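Side-chain contacts in fructuronate-tagaturonate epimerase UxaE from Cohnella laeviribosi in complex with 1 glycerol (Cohnella laeviribosi, PDB 6IL9), which probably interconverts the keto sugar acids fructuronate and tagaturonate by epimerisation, in a TIM barrel that carries a zinc ion: residues 5-10 with 62-67; 32-37 with 41-46; 73-78 with 142-147. All blocks are in the same frame, centred on the assembly; numbering follows the deposited sequence.

Overall arrangement
Interactions 1 and 2 belong to one small body, the antiparallel sheet of the N-terminal part together with helix 2-12; their centres are about 6 Å apart, and strands 39-45 and 62-66 are neighbours in that sheet. Along the chain, interaction 2 is a hairpin nested inside the loop closed by interaction 1. Interaction 3 follows in series, about 14 Å from the centre of interaction 2 and 19 Å from that of interaction 1. It brings helix 69-78 against helix 135-149 of the eight-stranded barrel. Met33 and Leu42 of the hairpin also touch Phe147, so the three contacts form a continuous path from the N-terminal helix through the sheet to the barrel.

Interaction 1 (5-10 with 62-67); sequences QSIIER and VKLCEL
Ile7 and Ile8, consecutive on helix 2-12, press onto Leu64 and Val62, two residues apart on strand 62-66 and pointing to the same face of its sheet. The tighter half is Ile7 against Leu64. Their side chains meet roughly at right angles, with Ile7 CD1 3.8 Å from Leu64 CD2. The CG2 branch of Ile7 rests on both leucine methyls, 4.1 Å from Leu64 CD1 and from Leu64 CD2, so the fork of the leucine is held against the isoleucine by both of its prongs. Leu64 reaches the helix because its CG stands anti to the backbone N (chi1 -179°). Ile8 runs past Val62 and Leu64 in the opposing sense. Its CG1 and CG2 both rest against the same methyl from one side, each 4.1 Å from Val62 CG1, while CD1 of Ile8 settles over the backbone, 4.0 Å from Val62 O. No hydrogen bond crosses between the two segments; the contact is apolar and its hydrophobic residues are mostly buried.

The polar side of the helix is turned elsewhere. Glu9 is exposed, and Gln5, Ser6 and Arg10 are partly so. Here Arg10 grips Ser6 side-on one turn back: its NE lies 3.0 Å from Ser6 OG and its NH2 3.2 Å from Ser6 OG, both close to the guanidinium plane. NH2 also forms a salt bridge with Glu37, which would help fix the rotation of the guanidinium group.

The helix axis crosses the strand at 119° with 9.3 Å between them, a helix laid across a β-sheet. Ile7 continues onto Ile34 and Ala36 of strand 29-36, and Ile8 onto Ala59 of strand 57-59, while strand 62-66 is hydrogen-bonded through its backbone to strand 39-45 on one side and strand 57-59 on the other.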
loop_
_atom_site.group_PDB
_atom_site.type_symbol
_atom_site.label_atom_id
_atom_site.label_comp_id
_atom_site.label_asym_id
_atom_site.label_seq_id
_atom_site.Cartn_x
_atom_site.Cartn_y
_atom_site.Cartn_z
ATOM N N GLN A 5 20.283 9.954 -30.768
ATOM C CA GLN A 5 20.476 11.158 -31.567
ATOM C C GLN A 5 19.153 11.663 -32.139
ATOM O O GLN A 5 18.913 12.874 -32.183
ATOM C CB GLN A 5 21.482 10.870 -32.682
ATOM C CG GLN A 5 21.804 12.043 -33.587
ATOM C CD GLN A 5 22.978 11.735 -34.506
ATOM O OE1 GLN A 5 24.084 11.454 -34.039
ATOM N NE2 GLN A 5 22.736 11.763 -35.815
ATOM N N SER A 6 18.283 10.751 -32.581
ATOM C CA SER A 6 16.986 11.163 -33.110
ATOM C C SER A 6 16.169 11.883 -32.040
ATOM O O SER A 6 15.645 12.981 -32.270
ATOM C CB SER A 6 16.233 9.945 -33.648
ATOM O OG SER A 6 14.880 10.257 -33.952
ATOM N N ILE A 7 16.070 11.285 -30.855
ATOM C CA ILE A 7 15.286 11.879 -29.772
ATOM C C ILE A 7 15.834 13.251 -29.398
ATOM O O ILE A 7 15.082 14.223 -29.255
ATOM C CB ILE A 7 15.261 10.934 -28.560
ATOM C CG1 ILE A 7 14.491 9.663 -28.910
ATOM C CG2 ILE A 7 14.676 11.637 -27.335
ATOM C CD1 ILE A 7 14.788 8.500 -27.978
ATOM N N ILE A 8 17.154 13.347 -29.230
ATOM C CA ILE A 8 17.768 14.609 -28.823
ATOM C C ILE A 8 17.518 15.691 -29.867
ATOM O O ILE A 8 17.211 16.841 -29.530
ATOM C CB ILE A 8 19.271 14.402 -28.557
ATOM C CG1 ILE A 8 19.474 13.556 -27.298
ATOM C CG2 ILE A 8 19.981 15.740 -28.418
ATOM C CD1 ILE A 8 20.848 12.928 -27.198
ATOM N N GLU A 9 17.626 15.339 -31.151
ATOM C CA GLU A 9 17.400 16.330 -32.199
ATOM C C GLU A 9 15.940 16.762 -32.243
ATOM O O GLU A 9 15.648 17.957 -32.360
ATOM C CB GLU A 9 17.860 15.774 -33.553
ATOM C CG GLU A 9 19.371 15.911 -33.746
ATOM C CD GLU A 9 19.920 15.074 -34.895
ATOM O OE1 GLU A 9 21.161 15.020 -35.045
ATOM O OE2 GLU A 9 19.118 14.471 -35.642
ATOM N N ARG A 10 15.006 15.812 -32.105
ATOM C CA ARG A 10 13.593 16.179 -32.084
ATOM C C ARG A 10 13.235 16.983 -30.839
ATOM O O ARG A 10 12.335 17.831 -30.886
ATOM C CB ARG A 10 12.725 14.927 -32.180
ATOM C CG ARG A 10 12.772 14.313 -33.562
ATOM C CD ARG A 10 11.939 13.074 -33.657
ATOM N NE ARG A 10 12.572 11.917 -33.047
ATOM C CZ ARG A 10 12.004 11.173 -32.103
ATOM N NH1 ARG A 10 10.798 11.478 -31.650
ATOM N NH2 ARG A 10 12.639 10.113 -31.619
ATOM N N VAL A 62 24.385 16.937 -24.627
ATOM C CA VAL A 62 23.135 16.484 -24.028
ATOM C C VAL A 62 23.230 14.982 -23.790
ATOM O O VAL A 62 23.677 14.237 -24.668
ATOM C CB VAL A 62 21.932 16.820 -24.929
ATOM C CG1 VAL A 62 20.682 16.164 -24.413
ATOM C CG2 VAL A 62 21.747 18.324 -25.031
ATOM N N LYS A 63 22.809 14.539 -22.606
ATOM C CA LYS A 63 22.839 13.131 -22.236
ATOM C C LYS A 63 21.411 12.629 -22.072
ATOM O O LYS A 63 20.633 13.210 -21.310
ATOM C CB LYS A 63 23.634 12.913 -20.943
ATOM C CG LYS A 63 23.876 11.457 -20.624
ATOM C CD LYS A 63 24.653 11.269 -19.321
ATOM C CE LYS A 63 26.124 11.634 -19.500
ATOM N NZ LYS A 63 26.966 11.116 -18.389
ATOM N N LEU A 64 21.074 11.565 -22.804
ATOM C CA LEU A 64 19.767 10.921 -22.747
ATOM C C LEU A 64 19.873 9.656 -21.903
ATOM O O LEU A 64 20.637 8.746 -22.241
ATOM C CB LEU A 64 19.281 10.580 -24.152
ATOM C CG LEU A 64 17.903 9.928 -24.253
ATOM C CD1 LEU A 64 16.852 10.973 -23.930
ATOM C CD2 LEU A 64 17.692 9.353 -25.647
ATOM N N CYS A 65 19.086 9.581 -20.828
ATOM C CA CYS A 65 19.253 8.546 -19.817
ATOM C C CYS A 65 17.959 7.782 -19.600
ATOM O O CYS A 65 16.882 8.379 -19.506
ATOM C CB CYS A 65 19.689 9.134 -18.465
ATOM S SG CYS A 65 21.006 10.357 -18.569
ATOM N N GLU A 66 18.085 6.465 -19.486
ATOM C CA GLU A 66 16.962 5.621 -19.120
ATOM C C GLU A 66 16.619 5.812 -17.646
ATOM O O GLU A 66 17.463 6.186 -16.830
ATOM C CB GLU A 66 17.296 4.155 -19.378
ATOM C CG GLU A 66 17.748 3.886 -20.795
ATOM C CD GLU A 66 16.610 3.428 -21.670
ATOM O OE1 GLU A 66 15.449 3.475 -21.203
ATOM O OE2 GLU A 66 16.876 3.011 -22.815
ATOM N N LEU A 67 15.364 5.523 -17.305
ATOM C CA LEU A 67 14.915 5.601 -15.914
ATOM C C LEU A 67 15.341 4.345 -15.152
ATOM O O LEU A 67 14.522 3.560 -14.676
ATOM C CB LEU A 67 13.404 5.787 -15.858
ATOM C CG LEU A 67 12.874 7.218 -15.762
ATOM C CD1 LEU A 67 13.512 8.134 -16.788
ATOM C CD2 LEU A 67 11.359 7.256 -15.870
#

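Interaction 2 (32-37 with 41-46); sequences QMIKAE and YLVAEG
Gln32 and Val43 form one hydrogen-bonded antiparallel pair, Ile34 and Tyr41 the next. In the first, Gln32 N to Val43 O is 3.0 Å and Val43 N to Gln32 O is 2.8 Å. In the second, Ile34 N approaches Tyr41 O in the carbonyl plane at 2.9 Å, whereas Tyr41 N stands above the carbonyl plane of Ile34 O, at 3.0 Å. Between them Met33 and Leu42 make the non-hydrogen-bonded pair, where Met33 CA and Leu42 CA add CA-H...O contacts to Tyr41 O and Gln32 O. This is a β-hairpin, strands 29-36 and 39-45, whose second strand, 39-45, is the central one of the five-stranded antiparallel sheet. Apolar contacts occupy both faces. On the face of helix 2-12, Ile34 CD1 meets Val43 CG2 at 3.7 Å and Ile34 CG1 lies 3.9 Å from Tyr41 CB; chi1 of 65° sets CG1 between backbone N and carbonyl carbon, within reach of both partners. On the other face Met33 CE touches Leu42 CD2 at 4.1 Å. A water mediates the remaining polar link: it donates to Ala36 O and, in the plane of the Tyr41 ring, lies 2.6 Å from Tyr41 OH, tying the phenol to the strand end.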
loop_
_atom_site.group_PDB
_atom_site.type_symbol
_atom_site.label_atom_id
_atom_site.label_comp_id
_atom_site.label_asym_id
_atom_site.label_seq_id
_atom_site.Cartn_x
_atom_site.Cartn_y
_atom_site.Cartn_z
ATOM N N GLN A 32 15.783 17.278 -16.976
ATOM C CA GLN A 32 14.336 17.231 -17.140
ATOM C C GLN A 32 13.958 15.827 -17.581
ATOM O O GLN A 32 14.817 15.017 -17.924
ATOM C CB GLN A 32 13.849 18.264 -18.158
ATOM C CG GLN A 32 14.310 17.996 -19.571
ATOM C CD GLN A 32 13.981 19.146 -20.500
ATOM O OE1 GLN A 32 13.855 20.294 -20.067
ATOM N NE2 GLN A 32 13.823 18.846 -21.781
ATOM N N MET A 33 12.653 15.544 -17.558
ATOM C CA MET A 33 12.113 14.271 -18.015
ATOM C C MET A 33 11.280 14.488 -19.272
ATOM O O MET A 33 10.579 15.498 -19.404
ATOM C CB MET A 33 11.249 13.610 -16.931
ATOM C CG MET A 33 10.876 12.168 -17.231
ATOM S SD MET A 33 9.990 11.324 -15.873
ATOM C CE MET A 33 11.155 11.821 -14.541
ATOM N N ILE A 34 11.367 13.531 -20.197
ATOM C CA ILE A 34 10.664 13.582 -21.463
ATOM C C ILE A 34 10.007 12.232 -21.703
ATOM O O ILE A 34 10.262 11.254 -20.999
ATOM C CB ILE A 34 11.603 13.923 -22.641
ATOM C CG1 ILE A 34 12.626 12.798 -22.825
ATOM C CG2 ILE A 34 12.295 15.257 -22.407
ATOM C CD1 ILE A 34 13.375 12.855 -24.158
ATOM N N LYS A 35 9.175 12.182 -22.736
ATOM C CA LYS A 35 8.645 10.914 -23.210
ATOM C C LYS A 35 8.794 10.867 -24.719
ATOM O O LYS A 35 8.365 11.797 -25.406
ATOM C CB LYS A 35 7.181 10.729 -22.819
ATOM C CG LYS A 35 6.655 9.349 -23.192
ATOM C CD LYS A 35 5.287 9.125 -22.595
ATOM C CE LYS A 35 4.765 7.731 -22.896
ATOM N NZ LYS A 35 3.371 7.631 -22.371
ATOM N N ALA A 36 9.419 9.801 -25.225
ATOM C CA ALA A 36 9.588 9.613 -26.663
ATOM C C ALA A 36 9.363 8.154 -27.029
ATOM O O ALA A 36 9.929 7.261 -26.396
ATOM C CB ALA A 36 10.982 10.054 -27.118
ATOM N N GLU A 37 8.552 7.924 -28.063
ATOM C CA GLU A 37 8.290 6.577 -28.577
ATOM C C GLU A 37 7.823 5.644 -27.464
ATOM O O GLU A 37 8.286 4.510 -27.340
ATOM C CB GLU A 37 9.520 6.003 -29.283
ATOM C CG GLU A 37 9.780 6.611 -30.645
ATOM C CD GLU A 37 10.325 8.011 -30.537
ATOM O OE1 GLU A 37 9.560 8.968 -30.783
ATOM O OE2 GLU A 37 11.510 8.155 -30.172
ATOM N N TYR A 41 12.394 9.261 -20.416
ATOM C CA TYR A 41 13.840 9.442 -20.289
ATOM C C TYR A 41 14.149 10.662 -19.434
ATOM O O TYR A 41 13.350 11.593 -19.338
ATOM C CB TYR A 41 14.531 9.658 -21.645
ATOM C CG TYR A 41 14.386 8.537 -22.642
ATOM C CD1 TYR A 41 15.291 7.483 -22.667
ATOM C CD2 TYR A 41 13.363 8.554 -23.583
ATOM C CE1 TYR A 41 15.163 6.453 -23.592
ATOM C CE2 TYR A 41 13.223 7.538 -24.498
ATOM C CZ TYR A 41 14.129 6.494 -24.508
ATOM O OH TYR A 41 13.977 5.485 -25.434
ATOM N N LEU A 42 15.346 10.656 -18.832
ATOM C CA LEU A 42 15.971 11.866 -18.309
ATOM C C LEU A 42 16.844 12.480 -19.394
ATOM O O LEU A 42 17.499 11.759 -20.152
ATOM C CB LEU A 42 16.851 11.576 -17.091
ATOM C CG LEU A 42 16.313 11.015 -15.788
ATOM C CD1 LEU A 42 17.461 10.944 -14.780
ATOM C CD2 LEU A 42 15.180 11.885 -15.275
ATOM N N VAL A 43 16.860 13.809 -19.452
ATOM C CA VAL A 43 17.738 14.569 -20.344
ATOM C C VAL A 43 18.553 15.516 -19.483
ATOM O O VAL A 43 17.989 16.392 -18.815
ATOM C CB VAL A 43 16.952 15.351 -21.411
ATOM C CG1 VAL A 43 17.905 16.127 -22.308
ATOM C CG2 VAL A 43 16.078 14.420 -22.238
ATOM N N ALA A 44 19.875 15.361 -19.514
ATOM C CA ALA A 44 20.786 16.193 -18.743
ATOM C C ALA A 44 21.611 17.074 -19.677
ATOM O O ALA A 44 21.929 16.683 -20.804
ATOM C CB ALA A 44 21.708 15.327 -17.883
ATOM N N GLU A 45 21.940 18.276 -19.207
ATOM C CA GLU A 45 22.747 19.205 -19.987
ATOM C C GLU A 45 23.417 20.193 -19.042
ATOM O O GLU A 45 22.818 20.618 -18.053
ATOM C CB GLU A 45 21.894 19.947 -21.023
ATOM C CG GLU A 45 22.694 20.789 -22.009
ATOM C CD GLU A 45 21.818 21.394 -23.089
ATOM O OE1 GLU A 45 22.342 21.684 -24.188
ATOM O OE2 GLU A 45 20.604 21.571 -22.840
ATOM N N GLY A 46 24.656 20.561 -19.358
ATOM C CA GLY A 46 25.428 21.430 -18.488
ATOM C C GLY A 46 26.457 20.658 -17.689
ATOM O O GLY A 46 26.118 19.686 -17.008
HETATM O O HOH W 1 12.019 5.433 -27.098
#

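Interaction 3 (73-78 with 142-147); sequences LVLNRH and AAYAVF
Leu75 of helix 69-78 inserts its CD1 methyl between Phe147 and Tyr144 of helix 135-149, and it buries more surface in this contact than any other residue. The methyl sits over one face of the Phe147 ring, 4.1 Å from the ring centroid and 10° off the ring normal, a well-centred CH-π contact. Against Tyr144 the same methyl comes closest, with Leu75 CD1 3.7 Å from Tyr144 CE1 and 4.0 Å from Tyr144 CD1; it approaches this ring obliquely, and the two side chains run at about a right angle to each other. One branch of the leucine thus serves both rings.

Phe147 contributes the next largest area. Its CG stands anti to the backbone N (chi1 -172°), which carries the ring out toward helix 69-78 and turns one face to the methyl. Other rings gather there as well: Phe79 meets Phe147 edge-to-face, and His24 meets it with the planes inclined to one another.

Tyr144 reaches toward the start of helix 69-78, and its hydroxyl is hydrogen-bonded to Ser68 O, just ahead of that helix. That bond holds the far end of the ring, while Leu75 packs against the CD1-CE1 side. A looser margin lies at Asn76, whose ND2 is 4.3 Å from Ala143 CB. The asparagine's polar ends are engaged by Arg72 at OD1 and Thr82 at ND2, so the contact with Ala143 is simple van der Waals packing.

The axes of the two segments cross at 54°, 10.7 Å apart at their closest, a gap bridged by the leucine and the rings. In the chain, helix 135-149 comes between barrel strands 117-124 and 156-162, as one of the helices linking successive parallel strands of the TIM barrel in a β-α-β connection. Ala142 and Val146 pack on strand 117-124, while Val74 packs on Leu50 and Glu53 of helix 49-53.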
loop_
_atom_site.group_PDB
_atom_site.type_symbol
_atom_site.label_atom_id
_atom_site.label_comp_id
_atom_site.label_asym_id
_atom_site.label_seq_id
_atom_site.Cartn_x
_atom_site.Cartn_y
_atom_site.Cartn_z
ATOM N N LEU A 73 19.540 6.289 -8.087
ATOM C CA LEU A 73 20.434 6.516 -6.956
ATOM C C LEU A 73 21.221 7.804 -7.144
ATOM O O LEU A 73 21.472 8.534 -6.180
ATOM C CB LEU A 73 21.367 5.319 -6.777
ATOM C CG LEU A 73 20.667 3.977 -6.549
ATOM C CD1 LEU A 73 21.660 2.831 -6.470
ATOM C CD2 LEU A 73 19.834 4.041 -5.279
ATOM N N VAL A 74 21.591 8.117 -8.387
ATOM C CA VAL A 74 22.238 9.395 -8.670
ATOM C C VAL A 74 21.298 10.552 -8.345
ATOM O O VAL A 74 21.690 11.536 -7.702
ATOM C CB VAL A 74 22.706 9.439 -10.134
ATOM C CG1 VAL A 74 23.357 10.776 -10.431
ATOM C CG2 VAL A 74 23.641 8.277 -10.416
ATOM N N LEU A 75 20.033 10.450 -8.765
ATOM C CA LEU A 75 19.083 11.510 -8.437
ATOM C C LEU A 75 18.905 11.635 -6.926
ATOM O O LEU A 75 18.787 12.746 -6.398
ATOM C CB LEU A 75 17.732 11.251 -9.113
ATOM C CG LEU A 75 17.621 11.386 -10.632
ATOM C CD1 LEU A 75 16.150 11.349 -11.041
ATOM C CD2 LEU A 75 18.270 12.661 -11.126
ATOM N N ASN A 76 18.894 10.500 -6.216
ATOM C CA ASN A 76 18.780 10.528 -4.760
ATOM C C ASN A 76 19.898 11.353 -4.134
ATOM O O ASN A 76 19.672 12.084 -3.162
ATOM C CB ASN A 76 18.826 9.108 -4.194
ATOM C CG ASN A 76 17.498 8.361 -4.301
ATOM O OD1 ASN A 76 17.461 7.160 -4.049
ATOM N ND2 ASN A 76 16.420 9.053 -4.667
ATOM N N ARG A 77 21.117 11.238 -4.672
ATOM C CA ARG A 77 22.249 11.948 -4.084
ATOM C C ARG A 77 22.141 13.455 -4.280
ATOM O O ARG A 77 22.512 14.228 -3.389
ATOM C CB ARG A 77 23.561 11.426 -4.670
ATOM C CG ARG A 77 24.786 12.249 -4.243
ATOM C CD ARG A 77 26.101 11.532 -4.535
ATOM N NE ARG A 77 26.202 11.079 -5.923
ATOM C CZ ARG A 77 25.947 9.837 -6.327
ATOM N NH1 ARG A 77 26.063 9.515 -7.614
ATOM N NH2 ARG A 77 25.572 8.917 -5.446
ATOM N N HIS A 78 21.629 13.896 -5.428
ATOM C CA HIS A 78 21.598 15.314 -5.750
ATOM C C HIS A 78 20.268 15.985 -5.433
ATOM O O HIS A 78 20.212 17.218 -5.369
ATOM C CB HIS A 78 21.933 15.519 -7.234
ATOM C CG HIS A 78 23.310 15.060 -7.605
ATOM N ND1 HIS A 78 24.378 15.925 -7.721
ATOM C CD2 HIS A 78 23.797 13.824 -7.872
ATOM C CE1 HIS A 78 25.462 15.244 -8.046
ATOM N NE2 HIS A 78 25.137 13.967 -8.147
ATOM N N ALA A 142 8.452 5.432 -7.426
ATOM C CA ALA A 142 8.033 6.559 -6.594
ATOM C C ALA A 142 8.998 7.736 -6.700
ATOM O O ALA A 142 8.565 8.892 -6.763
ATOM C CB ALA A 142 7.906 6.118 -5.132
ATOM N N ALA A 143 10.308 7.467 -6.701
ATOM C CA ALA A 143 11.284 8.550 -6.785
ATOM C C ALA A 143 11.182 9.278 -8.116
ATOM O O ALA A 143 11.249 10.513 -8.169
ATOM C CB ALA A 143 12.705 8.006 -6.592
ATOM N N TYR A 144 11.035 8.530 -9.203
ATOM C CA TYR A 144 10.907 9.171 -10.503
ATOM C C TYR A 144 9.591 9.923 -10.620
ATOM O O TYR A 144 9.511 10.934 -11.329
ATOM C CB TYR A 144 11.044 8.123 -11.602
ATOM C CG TYR A 144 12.476 7.754 -11.933
ATOM C CD1 TYR A 144 13.377 8.721 -12.360
ATOM C CD2 TYR A 144 12.915 6.444 -11.834
ATOM C CE1 TYR A 144 14.681 8.390 -12.678
ATOM C CE2 TYR A 144 14.230 6.104 -12.142
ATOM C CZ TYR A 144 15.094 7.080 -12.570
ATOM O OH TYR A 144 16.390 6.732 -12.890
ATOM N N ALA A 145 8.553 9.449 -9.931
ATOM C CA ALA A 145 7.266 10.130 -9.963
ATOM C C ALA A 145 7.347 11.507 -9.315
ATOM O O ALA A 145 6.834 12.488 -9.867
ATOM C CB ALA A 145 6.207 9.278 -9.269
ATOM N N VAL A 146 7.961 11.606 -8.132
ATOM C CA VAL A 146 7.999 12.928 -7.502
ATOM C C VAL A 146 8.929 13.852 -8.274
ATOM O O VAL A 146 8.724 15.068 -8.290
ATOM C CB VAL A 146 8.393 12.864 -6.011
ATOM C CG1 VAL A 146 7.365 12.075 -5.223
ATOM C CG2 VAL A 146 9.801 12.298 -5.823
ATOM N N PHE A 147 9.951 13.300 -8.931
ATOM C CA PHE A 147 10.813 14.122 -9.776
ATOM C C PHE A 147 10.043 14.638 -10.988
ATOM O O PHE A 147 10.079 15.835 -11.297
ATOM C CB PHE A 147 12.043 13.312 -10.202
ATOM C CG PHE A 147 13.106 14.121 -10.916
ATOM C CD1 PHE A 147 14.057 14.834 -10.202
ATOM C CD2 PHE A 147 13.159 14.137 -12.299
ATOM C CE1 PHE A 147 15.035 15.571 -10.861
ATOM C CE2 PHE A 147 14.135 14.875 -12.965
ATOM C CZ PHE A 147 15.073 15.586 -12.241
#